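Isoprenyl transferase (Helicobacter pylori, PDB 2D2R) probably catalyses the magnesium-dependent condensation of isopentenyl diphosphate with allylic diphosphates, building the long undecaprenyl diphosphate chain as a homodimer. Local coordinates at residues K17-I22 / E61-Y66; I103-I108 / Q137-N142; L178-L183 / N200-Q205; E210-P215 / S231-R236. All coordinates share one frame; numbering follows the deposited sequence.

Interaction 1: K17-I22 / E61-Y66; sequences KHLAII and ECLTLY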
# COMPACT_ATOMS: atom_id res chain seq x y z
N LYS A 17 -13.74 -9.62 6.32
CA LYS A 17 -13.43 -11.00 6.04
C LYS A 17 -11.94 -11.32 6.17
O LYS A 17 -11.58 -12.38 6.66
CB LYS A 17 -13.89 -11.38 4.64
CG LYS A 17 -15.39 -11.34 4.48
CD LYS A 17 -15.76 -11.80 3.10
CE LYS A 17 -17.27 -11.99 2.93
NZ LYS A 17 -17.83 -13.17 3.68
N HIS A 18 -11.08 -10.39 5.74
CA HIS A 18 -9.64 -10.63 5.78
C HIS A 18 -8.96 -9.49 6.54
O HIS A 18 -9.05 -8.31 6.12
CB HIS A 18 -9.12 -10.67 4.33
CG HIS A 18 -7.66 -10.98 4.21
ND1 HIS A 18 -7.04 -11.18 2.99
CD2 HIS A 18 -6.70 -11.15 5.15
CE1 HIS A 18 -5.76 -11.44 3.19
NE2 HIS A 18 -5.52 -11.43 4.49
N LEU A 19 -8.31 -9.84 7.66
CA LEU A 19 -7.59 -8.90 8.51
C LEU A 19 -6.13 -9.23 8.34
O LEU A 19 -5.76 -10.41 8.31
CB LEU A 19 -8.00 -9.07 9.98
CG LEU A 19 -7.16 -8.40 11.10
CD1 LEU A 19 -7.20 -6.87 10.98
CD2 LEU A 19 -7.72 -8.81 12.51
N ALA A 20 -5.29 -8.20 8.20
CA ALA A 20 -3.85 -8.41 8.01
C ALA A 20 -3.14 -7.59 9.06
O ALA A 20 -3.54 -6.46 9.37
CB ALA A 20 -3.43 -7.94 6.60
N ILE A 21 -2.08 -8.13 9.63
CA ILE A 21 -1.44 -7.37 10.65
C ILE A 21 0.06 -7.31 10.55
O ILE A 21 0.70 -8.33 10.32
CB ILE A 21 -1.78 -7.92 12.08
CG1 ILE A 21 -3.31 -7.96 12.31
CG2 ILE A 21 -1.10 -7.02 13.10
CD1 ILE A 21 -3.72 -8.57 13.69
N ILE A 22 0.62 -6.09 10.68
CA ILE A 22 2.09 -5.94 10.72
C ILE A 22 2.29 -5.92 12.27
O ILE A 22 1.88 -5.00 12.97
CB ILE A 22 2.53 -4.59 10.05
CG1 ILE A 22 2.31 -4.73 8.52
CG2 ILE A 22 4.01 -4.27 10.36
CD1 ILE A 22 2.22 -3.45 7.77
N GLU A 61 -12.63 -14.80 8.11
CA GLU A 61 -12.34 -15.84 7.15
C GLU A 61 -10.82 -15.97 6.89
O GLU A 61 -10.35 -17.05 6.49
CB GLU A 61 -13.09 -15.58 5.83
CG GLU A 61 -14.59 -15.63 5.93
CD GLU A 61 -15.28 -15.17 4.63
OE1 GLU A 61 -14.61 -15.10 3.55
OE2 GLU A 61 -16.50 -14.89 4.68
N CYS A 62 -10.05 -14.90 7.14
CA CYS A 62 -8.62 -14.92 6.87
C CYS A 62 -7.84 -13.92 7.73
O CYS A 62 -8.29 -12.80 7.93
CB CYS A 62 -8.37 -14.62 5.37
SG CYS A 62 -6.74 -14.99 4.81
N LEU A 63 -6.68 -14.32 8.21
CA LEU A 63 -5.85 -13.47 9.03
C LEU A 63 -4.45 -13.68 8.47
O LEU A 63 -3.98 -14.82 8.40
CB LEU A 63 -5.90 -13.95 10.50
CG LEU A 63 -5.01 -13.19 11.50
CD1 LEU A 63 -5.58 -11.75 11.62
CD2 LEU A 63 -4.98 -13.89 12.90
N THR A 64 -3.80 -12.60 8.04
CA THR A 64 -2.47 -12.70 7.49
C THR A 64 -1.55 -11.88 8.40
O THR A 64 -1.83 -10.71 8.66
CB THR A 64 -2.42 -12.15 6.07
OG1 THR A 64 -3.32 -12.88 5.25
CG2 THR A 64 -1.04 -12.28 5.51
N LEU A 65 -0.44 -12.49 8.84
CA LEU A 65 0.48 -11.86 9.78
C LEU A 65 1.87 -11.70 9.18
O LEU A 65 2.41 -12.63 8.55
CB LEU A 65 0.54 -12.70 11.09
CG LEU A 65 -0.79 -12.83 11.86
CD1 LEU A 65 -0.65 -13.78 13.01
CD2 LEU A 65 -1.22 -11.45 12.40
N TYR A 66 2.44 -10.52 9.33
CA TYR A 66 3.73 -10.31 8.72
C TYR A 66 4.80 -10.87 9.64
O TYR A 66 5.34 -10.17 10.50
CB TYR A 66 3.89 -8.83 8.44
CG TYR A 66 4.99 -8.45 7.48
CD1 TYR A 66 5.68 -9.41 6.75
CD2 TYR A 66 5.33 -7.13 7.31
CE1 TYR A 66 6.69 -9.06 5.87
CE2 TYR A 66 6.34 -6.75 6.44
CZ TYR A 66 7.02 -7.72 5.71
OH TYR A 66 7.97 -7.32 4.80
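H18 reaches across from its own strand to cover C62 and end on T64, and its path can be followed atom by atom. CB lies 4.2 Å from C62 CB. With CG anti to the backbone N (chi1 -177°), the imidazole is then laid along the neighbouring strand. CG meets C62 CB, and CD2 comes within 3.6 Å of C62 O. The sulfur C62 SG sits over one face of the ring, 3.8 Å from its centroid and 13° off the normal. The tip, NE2, is hydrogen-bonded to T64 OG1 at 2.7 Å, the hydroxyl arriving at the ring edge. ND1 is bonded to P184 O, so both ring nitrogens have partners and the rotation of the ring is fixed.

A20 lies on the same face as H18, C62 and T64. On the face carrying L19, I21, L63 and L65, the side chains meet through apolar contacts: L63 CD1 touches L19 CG at 3.7 Å, and L65 CD2 touches I21 CB at 3.6 Å. In each pair the side chains run alongside one another. Helix 37-56 covers L19, L63 and L65.

The backbones keep a parallel register, with the segment axes 13° apart. L19 N bonds to C62 O, T64 N to L19 O, I21 N to T64 O, and Y66 N to I21 O (3.0 Å). K17 O receives both E61 N and C62 N. The alternation of bonds marks a parallel pair; since helices 26-31 and 37-56 connect these neighbouring strands, the unit is a beta-alpha-beta crossover in the middle of the cis-prenyltransferase sheet.

Interaction 2: I103-I108 / Q137-N142; sequences IRFRAI and QVLALN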
# COMPACT_ATOMS: atom_id res chain seq x y z
N ILE A 103 -8.13 -24.50 12.00
CA ILE A 103 -7.47 -23.38 11.36
C ILE A 103 -6.57 -23.84 10.23
O ILE A 103 -5.58 -24.52 10.45
CB ILE A 103 -6.61 -22.58 12.39
CG1 ILE A 103 -7.52 -21.98 13.45
CG2 ILE A 103 -5.72 -21.52 11.66
CD1 ILE A 103 -6.85 -20.94 14.35
N ARG A 104 -6.92 -23.47 9.01
CA ARG A 104 -6.09 -23.85 7.86
C ARG A 104 -4.79 -23.04 7.84
O ARG A 104 -4.82 -21.85 8.15
CB ARG A 104 -6.85 -23.61 6.58
CG ARG A 104 -6.06 -23.99 5.40
CD ARG A 104 -6.88 -23.95 4.16
NE ARG A 104 -6.04 -24.42 3.09
CZ ARG A 104 -6.42 -24.52 1.82
NH1 ARG A 104 -7.66 -24.16 1.45
NH2 ARG A 104 -5.56 -25.00 0.94
N PHE A 105 -3.67 -23.66 7.47
CA PHE A 105 -2.40 -22.97 7.44
C PHE A 105 -1.86 -22.65 6.06
O PHE A 105 -1.84 -23.49 5.18
CB PHE A 105 -1.35 -23.76 8.22
CG PHE A 105 0.05 -23.21 8.08
CD1 PHE A 105 0.42 -22.02 8.73
CD2 PHE A 105 0.99 -23.87 7.30
CE1 PHE A 105 1.70 -21.51 8.58
CE2 PHE A 105 2.28 -23.36 7.14
CZ PHE A 105 2.63 -22.17 7.79
N ARG A 106 -1.40 -21.43 5.87
CA ARG A 106 -0.83 -21.08 4.59
C ARG A 106 0.37 -20.17 4.79
O ARG A 106 0.35 -19.32 5.65
CB ARG A 106 -1.89 -20.40 3.72
CG ARG A 106 -1.58 -20.37 2.24
CD ARG A 106 -2.90 -20.38 1.41
NE ARG A 106 -2.69 -19.73 0.13
CZ ARG A 106 -3.64 -19.52 -0.78
NH1 ARG A 106 -4.88 -19.93 -0.56
NH2 ARG A 106 -3.34 -18.87 -1.90
N ALA A 107 1.44 -20.42 4.03
CA ALA A 107 2.64 -19.59 4.06
C ALA A 107 2.73 -18.82 2.74
O ALA A 107 2.39 -19.36 1.67
CB ALA A 107 3.89 -20.48 4.18
N ILE A 108 3.19 -17.56 2.82
CA ILE A 108 3.42 -16.74 1.65
C ILE A 108 4.78 -16.11 1.84
O ILE A 108 5.26 -15.91 2.96
CB ILE A 108 2.31 -15.64 1.43
CG1 ILE A 108 2.24 -14.63 2.58
CG2 ILE A 108 0.96 -16.33 1.24
CD1 ILE A 108 1.15 -13.53 2.36
N GLN A 137 -5.22 -18.95 8.46
CA GLN A 137 -4.19 -18.10 9.05
C GLN A 137 -3.07 -18.20 8.04
O GLN A 137 -2.65 -19.30 7.69
CB GLN A 137 -3.70 -18.59 10.42
CG GLN A 137 -2.66 -17.64 11.04
CD GLN A 137 -1.55 -18.33 11.82
OE1 GLN A 137 -0.78 -19.13 11.28
NE2 GLN A 137 -1.48 -18.04 13.11
N VAL A 138 -2.61 -17.04 7.57
CA VAL A 138 -1.53 -16.96 6.61
C VAL A 138 -0.34 -16.32 7.29
O VAL A 138 -0.49 -15.29 7.96
CB VAL A 138 -1.94 -16.10 5.38
CG1 VAL A 138 -0.86 -16.18 4.30
CG2 VAL A 138 -3.33 -16.55 4.85
N LEU A 139 0.84 -16.96 7.16
CA LEU A 139 2.05 -16.36 7.72
C LEU A 139 2.95 -15.94 6.57
O LEU A 139 3.26 -16.73 5.64
CB LEU A 139 2.83 -17.30 8.69
CG LEU A 139 2.19 -17.66 10.05
CD1 LEU A 139 3.22 -18.50 10.91
CD2 LEU A 139 1.74 -16.45 10.81
N ALA A 140 3.33 -14.67 6.61
CA ALA A 140 4.22 -14.10 5.62
C ALA A 140 5.63 -14.42 6.09
O ALA A 140 6.06 -13.90 7.11
CB ALA A 140 4.02 -12.59 5.55
N LEU A 141 6.33 -15.27 5.35
CA LEU A 141 7.67 -15.70 5.70
C LEU A 141 8.66 -15.37 4.62
O LEU A 141 8.53 -15.81 3.48
CB LEU A 141 7.65 -17.21 5.96
CG LEU A 141 6.68 -17.62 7.06
CD1 LEU A 141 6.43 -19.16 6.99
CD2 LEU A 141 7.27 -17.25 8.44
N ASN A 142 9.70 -14.63 4.98
CA ASN A 142 10.70 -14.17 3.99
C ASN A 142 9.85 -13.52 2.89
O ASN A 142 10.06 -13.73 1.71
CB ASN A 142 11.49 -15.33 3.38
CG ASN A 142 12.58 -14.87 2.49
OD1 ASN A 142 13.16 -13.78 2.68
ND2 ASN A 142 12.90 -15.69 1.49
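R104, R106 and I108 exchange backbone hydrogen bonds with Q137, L139 and L141. Q137 N gives to R104 O, R106 N to Q137 O, L139 N to R106 O, and I108 N to L139 O. The run closes with L141 N on I108 O at 2.7 Å. All these bonds follow a parallel register, the segment axes being 23° apart.

Helix 116-129 connects the two neighbouring strands in a beta-alpha-beta unit, and 104-108 is the outermost strand of the sheet in this chain. That helix packs on F105 and A107, on the face they share with Q137 and L139.

Apolar contacts occur on both faces. On the helix side, L139 CD1 approaches the edge of the F105 ring, 4.1 Å from CE1, while A107 CB meets L141 CD1 at 4.0 Å. On the other face I108 straddles two neighbours. Its CG1 stands between the backbone N and the carbonyl carbon (chi1 62°) and rests 4.0 Å from A140 CB, while CG2 presses on V138 CG1 at 3.6 Å.

The polar ends of Q137 and R106 bond to other parts of the chain: Q137 OE1, near the F105 edge, is held by Y98 OH, and R106 NH2 by R181 O and D179 O.

Interaction 3: L178-L183 / N200-Q205; sequences LDTRNL and NFLLWQ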
# COMPACT_ATOMS: atom_id res chain seq x y z
N LEU A 178 -0.40 -14.61 -7.56
CA LEU A 178 0.23 -14.10 -6.32
C LEU A 178 0.15 -15.23 -5.30
O LEU A 178 -0.67 -16.11 -5.46
CB LEU A 178 -0.54 -12.88 -5.80
CG LEU A 178 -0.26 -11.66 -6.72
CD1 LEU A 178 -1.15 -10.52 -6.36
CD2 LEU A 178 1.22 -11.23 -6.55
N ASP A 179 1.01 -15.21 -4.29
CA ASP A 179 1.01 -16.25 -3.21
C ASP A 179 -0.38 -16.33 -2.56
O ASP A 179 -0.79 -17.36 -2.04
CB ASP A 179 2.01 -15.87 -2.10
CG ASP A 179 3.44 -15.84 -2.57
OD1 ASP A 179 4.32 -15.49 -1.74
OD2 ASP A 179 3.75 -16.16 -3.75
N THR A 180 -1.11 -15.22 -2.58
CA THR A 180 -2.44 -15.11 -1.95
C THR A 180 -3.60 -15.50 -2.87
O THR A 180 -4.75 -15.25 -2.54
CB THR A 180 -2.70 -13.63 -1.54
OG1 THR A 180 -2.42 -12.81 -2.68
CG2 THR A 180 -1.76 -13.19 -0.42
N ARG A 181 -3.32 -16.08 -4.02
CA ARG A 181 -4.42 -16.42 -4.91
C ARG A 181 -5.55 -17.13 -4.15
O ARG A 181 -5.31 -17.93 -3.21
CB ARG A 181 -3.88 -17.29 -6.05
CG ARG A 181 -3.35 -18.63 -5.60
CD ARG A 181 -2.64 -19.24 -6.78
NE ARG A 181 -3.56 -19.89 -7.73
CZ ARG A 181 -4.12 -21.10 -7.53
NH1 ARG A 181 -3.86 -21.80 -6.43
NH2 ARG A 181 -4.94 -21.62 -8.45
N ASN A 182 -6.79 -16.82 -4.52
CA ASN A 182 -7.94 -17.45 -3.88
C ASN A 182 -8.25 -16.97 -2.46
O ASN A 182 -9.23 -17.41 -1.87
CB ASN A 182 -7.78 -18.99 -3.86
CG ASN A 182 -7.51 -19.57 -5.24
OD1 ASN A 182 -8.13 -19.17 -6.24
ND2 ASN A 182 -6.60 -20.51 -5.30
N LEU A 183 -7.44 -16.08 -1.89
CA LEU A 183 -7.81 -15.56 -0.58
C LEU A 183 -8.59 -14.28 -0.92
O LEU A 183 -8.43 -13.74 -2.01
CB LEU A 183 -6.58 -15.21 0.25
CG LEU A 183 -5.61 -16.36 0.56
CD1 LEU A 183 -4.37 -15.79 1.28
CD2 LEU A 183 -6.32 -17.43 1.41
N ASN A 200 6.24 -2.65 2.47
CA ASN A 200 6.29 -3.68 1.40
C ASN A 200 5.49 -4.96 1.75
O ASN A 200 5.92 -6.07 1.49
CB ASN A 200 7.78 -3.99 1.20
CG ASN A 200 8.07 -4.71 -0.08
OD1 ASN A 200 7.36 -4.60 -1.07
ND2 ASN A 200 9.13 -5.53 -0.05
N PHE A 201 4.36 -4.76 2.38
CA PHE A 201 3.48 -5.84 2.80
C PHE A 201 2.11 -5.77 2.15
O PHE A 201 1.33 -4.80 2.35
CB PHE A 201 3.35 -5.77 4.33
CG PHE A 201 2.45 -6.83 4.96
CD1 PHE A 201 2.73 -8.19 4.80
CD2 PHE A 201 1.37 -6.47 5.76
CE1 PHE A 201 1.93 -9.19 5.46
CE2 PHE A 201 0.57 -7.44 6.41
CZ PHE A 201 0.86 -8.80 6.26
N LEU A 202 1.80 -6.81 1.38
CA LEU A 202 0.48 -6.97 0.75
C LEU A 202 0.03 -5.67 0.08
O LEU A 202 -1.11 -5.24 0.25
CB LEU A 202 -0.56 -7.36 1.82
CG LEU A 202 -0.30 -8.71 2.55
CD1 LEU A 202 -1.46 -9.01 3.57
CD2 LEU A 202 -0.23 -9.77 1.50
N LEU A 203 0.90 -5.08 -0.72
CA LEU A 203 0.58 -3.79 -1.38
C LEU A 203 -0.61 -3.96 -2.34
O LEU A 203 -1.60 -3.22 -2.30
CB LEU A 203 1.81 -3.30 -2.09
CG LEU A 203 3.06 -3.09 -1.20
CD1 LEU A 203 4.32 -2.72 -2.05
CD2 LEU A 203 2.79 -1.96 -0.28
N TRP A 204 -0.54 -4.98 -3.17
CA TRP A 204 -1.59 -5.26 -4.12
C TRP A 204 -2.88 -5.64 -3.45
O TRP A 204 -3.92 -5.10 -3.79
CB TRP A 204 -1.13 -6.38 -5.06
CG TRP A 204 -2.16 -6.82 -6.07
CD1 TRP A 204 -3.29 -7.62 -5.84
CD2 TRP A 204 -2.13 -6.58 -7.47
NE1 TRP A 204 -3.93 -7.88 -7.03
CE2 TRP A 204 -3.23 -7.26 -8.04
CE3 TRP A 204 -1.26 -5.86 -8.31
CZ2 TRP A 204 -3.49 -7.24 -9.41
CZ3 TRP A 204 -1.51 -5.84 -9.65
CH2 TRP A 204 -2.62 -6.53 -10.20
N GLN A 205 -2.80 -6.53 -2.46
CA GLN A 205 -4.00 -7.03 -1.81
C GLN A 205 -4.71 -6.06 -0.89
O GLN A 205 -5.83 -6.27 -0.57
CB GLN A 205 -3.68 -8.34 -1.02
CG GLN A 205 -3.01 -9.39 -1.95
CD GLN A 205 -1.47 -9.33 -2.07
OE1 GLN A 205 -0.84 -8.27 -1.91
NE2 GLN A 205 -0.84 -10.49 -2.43
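Two loops on either side of strand 188-191 in the chain, one leading into it and one following it, meet where L178 and T180 face W204 and Q205. The first loop is shaped by consecutive turns, type I from L178 to R181 and type II from T180 to L183, and both L178 and T180 direct CB at the second loop.

L178 sets a single methyl over the indole. CD1 stands 3.8 Å from the centroid of the five-membered ring of W204 and 16° off its normal, a CH-pi contact, and its closest ring atom is W204 CD1 at 3.6 Å. The indole also makes a cation-pi contact with K146 of the second subunit, so this loop joins the packing within the chain to the dimer interface.

The polar link is a bond from Q205 NE2 to T180 OG1 (2.8 Å), nearly linear at 176°, with the acceptor in the amide plane. A bend in the glutamine chain at chi2 turns the amide towards the threonine. The same nitrogen bonds to E148 OE1 of helix 145-158, so the buried amide is gripped from two elements. Beside this bond, T180 CG2 lies 4.2 Å from L202 CD2.

Interaction 4: E210-P215 / S231-R236; sequences ELFFTP and SDFYKR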
# COMPACT_ATOMS: atom_id res chain seq x y z
N GLU A 210 -9.01 -0.73 4.72
CA GLU A 210 -9.08 0.31 5.71
C GLU A 210 -7.78 0.14 6.48
O GLU A 210 -7.43 -1.00 6.85
CB GLU A 210 -10.24 0.08 6.64
CG GLU A 210 -11.54 0.43 5.98
CD GLU A 210 -11.64 1.92 5.67
OE1 GLU A 210 -12.42 2.23 4.77
OE2 GLU A 210 -10.99 2.76 6.33
N LEU A 211 -7.06 1.25 6.70
CA LEU A 211 -5.78 1.26 7.39
C LEU A 211 -5.94 1.71 8.82
O LEU A 211 -6.62 2.72 9.11
CB LEU A 211 -4.79 2.21 6.66
CG LEU A 211 -4.64 2.00 5.15
CD1 LEU A 211 -3.57 2.98 4.46
CD2 LEU A 211 -4.14 0.54 4.98
N PHE A 212 -5.40 0.91 9.72
CA PHE A 212 -5.44 1.20 11.16
C PHE A 212 -4.04 1.15 11.73
O PHE A 212 -3.23 0.30 11.36
CB PHE A 212 -6.33 0.20 11.96
CG PHE A 212 -7.75 0.56 11.95
CD1 PHE A 212 -8.55 0.24 10.83
CD2 PHE A 212 -8.29 1.24 13.03
CE1 PHE A 212 -9.91 0.59 10.79
CE2 PHE A 212 -9.68 1.61 13.02
CZ PHE A 212 -10.47 1.28 11.90
N PHE A 213 -3.78 2.06 12.63
CA PHE A 213 -2.48 2.19 13.27
C PHE A 213 -2.65 2.33 14.79
O PHE A 213 -3.60 2.93 15.27
CB PHE A 213 -1.77 3.45 12.71
CG PHE A 213 -1.55 3.39 11.23
CD1 PHE A 213 -0.49 2.65 10.69
CD2 PHE A 213 -2.46 3.97 10.38
CE1 PHE A 213 -0.34 2.50 9.30
CE2 PHE A 213 -2.32 3.82 9.01
CZ PHE A 213 -1.27 3.09 8.48
N THR A 214 -1.76 1.72 15.56
CA THR A 214 -1.80 1.85 16.99
C THR A 214 -0.40 1.75 17.54
O THR A 214 0.40 0.94 17.09
CB THR A 214 -2.67 0.76 17.67
OG1 THR A 214 -2.81 1.10 19.08
CG2 THR A 214 -1.98 -0.67 17.54
N PRO A 215 -0.08 2.60 18.53
CA PRO A 215 1.20 2.67 19.23
C PRO A 215 1.39 1.47 20.11
O PRO A 215 2.53 1.10 20.46
CB PRO A 215 1.06 3.92 20.08
CG PRO A 215 -0.32 3.94 20.36
CD PRO A 215 -0.97 3.64 19.03
N SER A 231 -14.46 -2.51 16.02
CA SER A 231 -15.64 -1.70 16.23
C SER A 231 -15.50 -0.41 15.41
O SER A 231 -16.44 0.06 14.75
CB SER A 231 -15.80 -1.38 17.72
OG SER A 231 -16.86 -0.44 17.91
N ASP A 232 -14.30 0.20 15.48
CA ASP A 232 -14.06 1.41 14.71
C ASP A 232 -14.23 1.15 13.22
O ASP A 232 -14.85 1.96 12.50
CB ASP A 232 -12.67 1.94 15.02
CG ASP A 232 -12.63 2.67 16.34
OD1 ASP A 232 -13.70 3.14 16.76
OD2 ASP A 232 -11.53 2.80 16.94
N PHE A 233 -13.70 0.02 12.76
CA PHE A 233 -13.81 -0.38 11.36
C PHE A 233 -15.28 -0.27 10.95
O PHE A 233 -15.63 0.45 10.03
CB PHE A 233 -13.29 -1.81 11.21
CG PHE A 233 -13.54 -2.43 9.84
CD1 PHE A 233 -12.76 -2.08 8.72
CD2 PHE A 233 -14.54 -3.39 9.66
CE1 PHE A 233 -12.98 -2.67 7.48
CE2 PHE A 233 -14.76 -3.98 8.39
CZ PHE A 233 -13.98 -3.61 7.31
N TYR A 234 -16.17 -0.96 11.67
CA TYR A 234 -17.56 -0.90 11.28
C TYR A 234 -18.10 0.54 11.24
O TYR A 234 -18.90 0.88 10.39
CB TYR A 234 -18.35 -1.78 12.23
CG TYR A 234 -18.02 -3.23 12.01
CD1 TYR A 234 -17.56 -4.04 13.05
CD2 TYR A 234 -18.16 -3.80 10.73
CE1 TYR A 234 -17.25 -5.40 12.82
CE2 TYR A 234 -17.86 -5.13 10.50
CZ TYR A 234 -17.41 -5.93 11.56
OH TYR A 234 -17.20 -7.29 11.37
N LYS A 235 -17.65 1.37 12.17
CA LYS A 235 -18.08 2.76 12.16
C LYS A 235 -17.67 3.46 10.87
O LYS A 235 -18.43 4.30 10.33
CB LYS A 235 -17.45 3.52 13.33
CG LYS A 235 -18.30 3.58 14.63
CD LYS A 235 -17.91 4.85 15.45
CE LYS A 235 -18.30 4.82 16.95
NZ LYS A 235 -17.72 3.66 17.70
N ARG A 236 -16.46 3.15 10.38
CA ARG A 236 -15.96 3.82 9.18
C ARG A 236 -16.80 3.41 8.04
O ARG A 236 -17.25 4.23 7.26
CB ARG A 236 -14.51 3.44 8.84
CG ARG A 236 -13.46 3.74 9.88
CD ARG A 236 -12.07 3.43 9.31
NE ARG A 236 -10.96 3.85 10.17
CZ ARG A 236 -9.68 3.71 9.84
NH1 ARG A 236 -9.34 3.18 8.67
NH2 ARG A 236 -8.74 4.01 10.72
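R236 lays its guanidinium flat on the ring of F212, with centres 3.5 Å apart and planes inclined by 13°. NH2 is above the ring centre, while NE and CZ hang over the rim, NE being 3.1 Å from F212 CZ. The distance, and the position of CZ 26° off the ring normal, make this a cation-pi stack. An extended chain from CG to NE carries the charge from the helix across to the strand.

At the edge of the guanidinium, NH1 donates to E210 OE2 at 2.9 Å, forming a salt bridge on the anti lone pair of that oxygen. The carbonyl L211 O takes two bonds from the end of the group, from NH1 (2.8 Å) and NH2 (3.0 Å), both reaching it from the same face of its plane. Stacking plus these bonds fixes the rotation of the group.

The helix adds carbon contacts: D232 CB meets the edge of the F212 ring, 3.6 Å from CE2, and F233 CE1 approaches E210 CG at 3.7 Å.

E210 has a second charged partner, since OE1 forms a salt bridge with R197 of the second subunit. By similarity, E210 is a magnesium ligand, and the geometry is consistent with a second-shell arginine, on the C-terminal helix 223-236, that positions a probable metal-site carboxylate on the outermost strand within this chain, at the dimer interface.

How the interactions relate
Along the chain the four contacts follow one another without nesting. Interactions 1 and 2, with centres 10 Å apart, are adjoining parts of one parallel sheet: strands 62-66 and 136-140 are neighbours, joined by probable bonds such as L63 O to V138 N (2.7 Å). Interaction 3 touches both, through F201 and L202 packing on the strands of interaction 1 and through R106, which reaches the 178-183 loop. Interaction 4 lies at the opposite end of the sheet, its centre 23 Å from that of interaction 2, and touches none of the others. Interactions 3 and 4, centres 20 Å apart, both reach the second subunit, meeting the dimer interface through loops and through the outermost strand and C-terminal helix respectively.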